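Local coordinates for HutD (Pseudomonas fluorescens, PDB 5FCC), which belongs to the HutD family of cupin-fold proteins and probably takes part in the control of histidine utilization, at residues 64-69 with 117-122. Numbering follows the deposited sequence.
Sequences AGYQRV and NLIYSP. With NA (sodium ion), chain G; EDO (1,2-ethanediol), chain C.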
loop_
_atom_site.group_PDB
_atom_site.type_symbol
_atom_site.label_atom_id
_atom_site.label_comp_id
_atom_site.label_asym_id
_atom_site.label_seq_id
_atom_site.Cartn_x
_atom_site.Cartn_y
_atom_site.Cartn_z
ATOM N N ALA A 64 11.075 -2.202 14.245
ATOM C CA ALA A 64 12.456 -2.422 14.645
ATOM C C ALA A 64 13.369 -2.380 13.431
ATOM O O ALA A 64 12.994 -2.815 12.339
ATOM C CB ALA A 64 12.616 -3.759 15.371
ATOM N N GLY A 65 14.577 -1.859 13.629
ATOM C CA GLY A 65 15.499 -1.707 12.523
ATOM C C GLY A 65 15.110 -0.648 11.502
ATOM O O GLY A 65 15.718 -0.598 10.431
ATOM N N TYR A 66 14.111 0.193 11.788
ATOM C CA TYR A 66 13.733 1.291 10.904
ATOM C C TYR A 66 13.883 2.622 11.622
ATOM O O TYR A 66 13.574 2.735 12.806
ATOM C CB TYR A 66 12.288 1.149 10.405
ATOM C CG TYR A 66 12.201 0.069 9.359
ATOM C CD1 TYR A 66 12.144 -1.264 9.738
ATOM C CD2 TYR A 66 12.238 0.377 8.006
ATOM C CE1 TYR A 66 12.113 -2.280 8.805
ATOM C CE2 TYR A 66 12.196 -0.633 7.047
ATOM C CZ TYR A 66 12.132 -1.961 7.462
ATOM O OH TYR A 66 12.108 -2.964 6.532
ATOM N N GLN A 67 14.286 3.630 10.866
ATOM C CA GLN A 67 14.389 4.996 11.343
ATOM C C GLN A 67 13.185 5.787 10.833
ATOM O O GLN A 67 12.835 5.704 9.654
ATOM C CB GLN A 67 15.697 5.621 10.854
ATOM C CG GLN A 67 15.839 7.103 11.201
ATOM C CD GLN A 67 16.037 7.321 12.697
ATOM O OE1 GLN A 67 16.854 6.655 13.301
ATOM N NE2 GLN A 67 15.246 8.215 13.296
ATOM N N ARG A 68 12.556 6.553 11.709
ATOM C CA ARG A 68 11.407 7.346 11.308
ATOM C C ARG A 68 11.699 8.836 11.390
ATOM O O ARG A 68 12.449 9.300 12.255
ATOM C CB ARG A 68 10.188 7.000 12.154
ATOM C CG ARG A 68 9.887 5.488 12.135
ATOM C CD ARG A 68 8.614 5.170 12.865
ATOM N NE ARG A 68 7.459 5.822 12.245
ATOM C CZ ARG A 68 6.203 5.701 12.676
ATOM N NH1 ARG A 68 5.936 4.965 13.743
ATOM N NH2 ARG A 68 5.211 6.335 12.041
ATOM N N VAL A 69 11.097 9.582 10.475
ATOM C CA VAL A 69 11.106 11.032 10.515
ATOM C C VAL A 69 9.694 11.457 10.188
ATOM O O VAL A 69 9.219 11.224 9.073
ATOM C CB VAL A 69 12.100 11.648 9.534
ATOM C CG1 VAL A 69 12.118 13.150 9.731
ATOM C CG2 VAL A 69 13.483 11.049 9.740
ATOM N N ASN A 117 5.058 11.085 6.931
ATOM C CA ASN A 117 5.866 10.027 7.527
ATOM C C ASN A 117 6.912 9.548 6.534
ATOM O O ASN A 117 6.570 9.051 5.449
ATOM C CB ASN A 117 5.028 8.809 7.939
ATOM C CG ASN A 117 4.273 9.010 9.237
ATOM O OD1 ASN A 117 4.252 10.102 9.803
ATOM N ND2 ASN A 117 3.585 7.960 9.680
ATOM N N LEU A 118 8.176 9.643 6.930
ATOM C CA LEU A 118 9.256 8.918 6.282
ATOM C C LEU A 118 9.683 7.813 7.224
ATOM O O LEU A 118 9.829 8.046 8.429
ATOM C CB LEU A 118 10.465 9.799 5.973
ATOM C CG LEU A 118 11.736 9.028 5.636
ATOM C CD1 LEU A 118 11.576 8.192 4.307
ATOM C CD2 LEU A 118 12.915 9.979 5.569
ATOM N N ILE A 119 9.892 6.623 6.677
ATOM C CA ILE A 119 10.492 5.531 7.415
ATOM C C ILE A 119 11.503 4.893 6.492
ATOM O O ILE A 119 11.248 4.760 5.292
ATOM C CB ILE A 119 9.429 4.523 7.922
ATOM C CG1 ILE A 119 10.082 3.471 8.818
ATOM C CG2 ILE A 119 8.663 3.859 6.749
ATOM C CD1 ILE A 119 9.121 2.666 9.650
ATOM N N TYR A 120 12.665 4.509 7.032
ATOM C CA TYR A 120 13.597 3.764 6.204
ATOM C C TYR A 120 14.451 2.876 7.090
ATOM O O TYR A 120 14.580 3.084 8.304
ATOM C CB TYR A 120 14.476 4.683 5.347
ATOM C CG TYR A 120 15.418 5.487 6.223
ATOM C CD1 TYR A 120 14.985 6.644 6.857
ATOM C CD2 TYR A 120 16.719 5.054 6.455
ATOM C CE1 TYR A 120 15.833 7.358 7.702
ATOM C CE2 TYR A 120 17.568 5.763 7.288
ATOM C CZ TYR A 120 17.122 6.917 7.890
ATOM O OH TYR A 120 17.984 7.591 8.711
ATOM N N SER A 121 15.023 1.870 6.448
ATOM C CA SER A 121 15.907 0.930 7.099
ATOM C C SER A 121 17.308 1.494 6.997
ATOM O O SER A 121 17.837 1.594 5.884
ATOM C CB SER A 121 15.828 -0.433 6.404
ATOM O OG SER A 121 16.935 -1.230 6.777
ATOM N N PRO A 122 17.946 1.904 8.106
ATOM C CA PRO A 122 19.320 2.419 7.989
ATOM C C PRO A 122 20.292 1.392 7.441
ATOM O O PRO A 122 21.266 1.753 6.766
ATOM C CB PRO A 122 19.671 2.836 9.429
ATOM C CG PRO A 122 18.368 3.139 10.081
ATOM C CD PRO A 122 17.392 2.115 9.455
HETATM NA NA NA G . 10.957 -5.069 6.920
HETATM C C1 EDO C . 1.980 8.323 13.222
HETATM O O1 EDO C . 2.264 7.460 12.125
HETATM C C2 EDO C . 3.081 9.392 13.311
HETATM O O2 EDO C . 3.108 10.112 12.078
HETATM O O HOH W 1 18.420 -1.024 9.660
HETATM O O HOH W 2 15.992 -3.001 8.369
HETATM O O HOH W 3 7.644 7.377 9.866
HETATM O O HOH W 4 9.947 -4.649 9.122
HETATM O O HOH W 5 8.911 -6.495 7.302
HETATM O O HOH W 6 9.314 -3.423 6.011
HETATM O O HOH W 7 12.860 -5.942 7.956
#
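Tyr120 turns its CG between its own backbone N and carbonyl carbon (chi1 67°), which brings one ring face beneath Gln67 CB, offset toward the rim, in a CH-pi contact 3.9 Å from the Tyr120 centroid. Gln67 holds CG anti to its N (chi1 175°), carrying it out along the ring to CE1 and OH of Tyr120 (Gln67 CG to Tyr120 OH 3.3 Å). The chain bends at chi2, and Gln67 NE2 donates a hydrogen bond to Arg68 O (3.2 Å). With an alanine in place of Tyr120, the aromatic face under Gln67 CB and CG would be lost and a gap would probably open there. Gln67 and Tyr120 form an antiparallel hydrogen-bonded pair, with Gln67 N 2.6 Å from Tyr120 O, and Val69 pairs likewise with Leu118. On the face that carries Arg68 and Ile119, Ile119 CD1 meets Arg68 CG; Ile119 CG1 also lies 3.6 Å from CB of Tyr66, just before the strand. A water joins Arg68 NE (2.8 Å) to Leu118 O. Tyr66 OH binds a sodium ion at 2.4 Å, which Glu43 O and four waters also ligate. Within this antiparallel cupin sheet, strand 113-120 runs between 67-74 and 47-54, strand 96-99 borders 67-74, and Leu129 and Ala127 of strand 125-132 pack against the Val69, Leu118 and Tyr120 face.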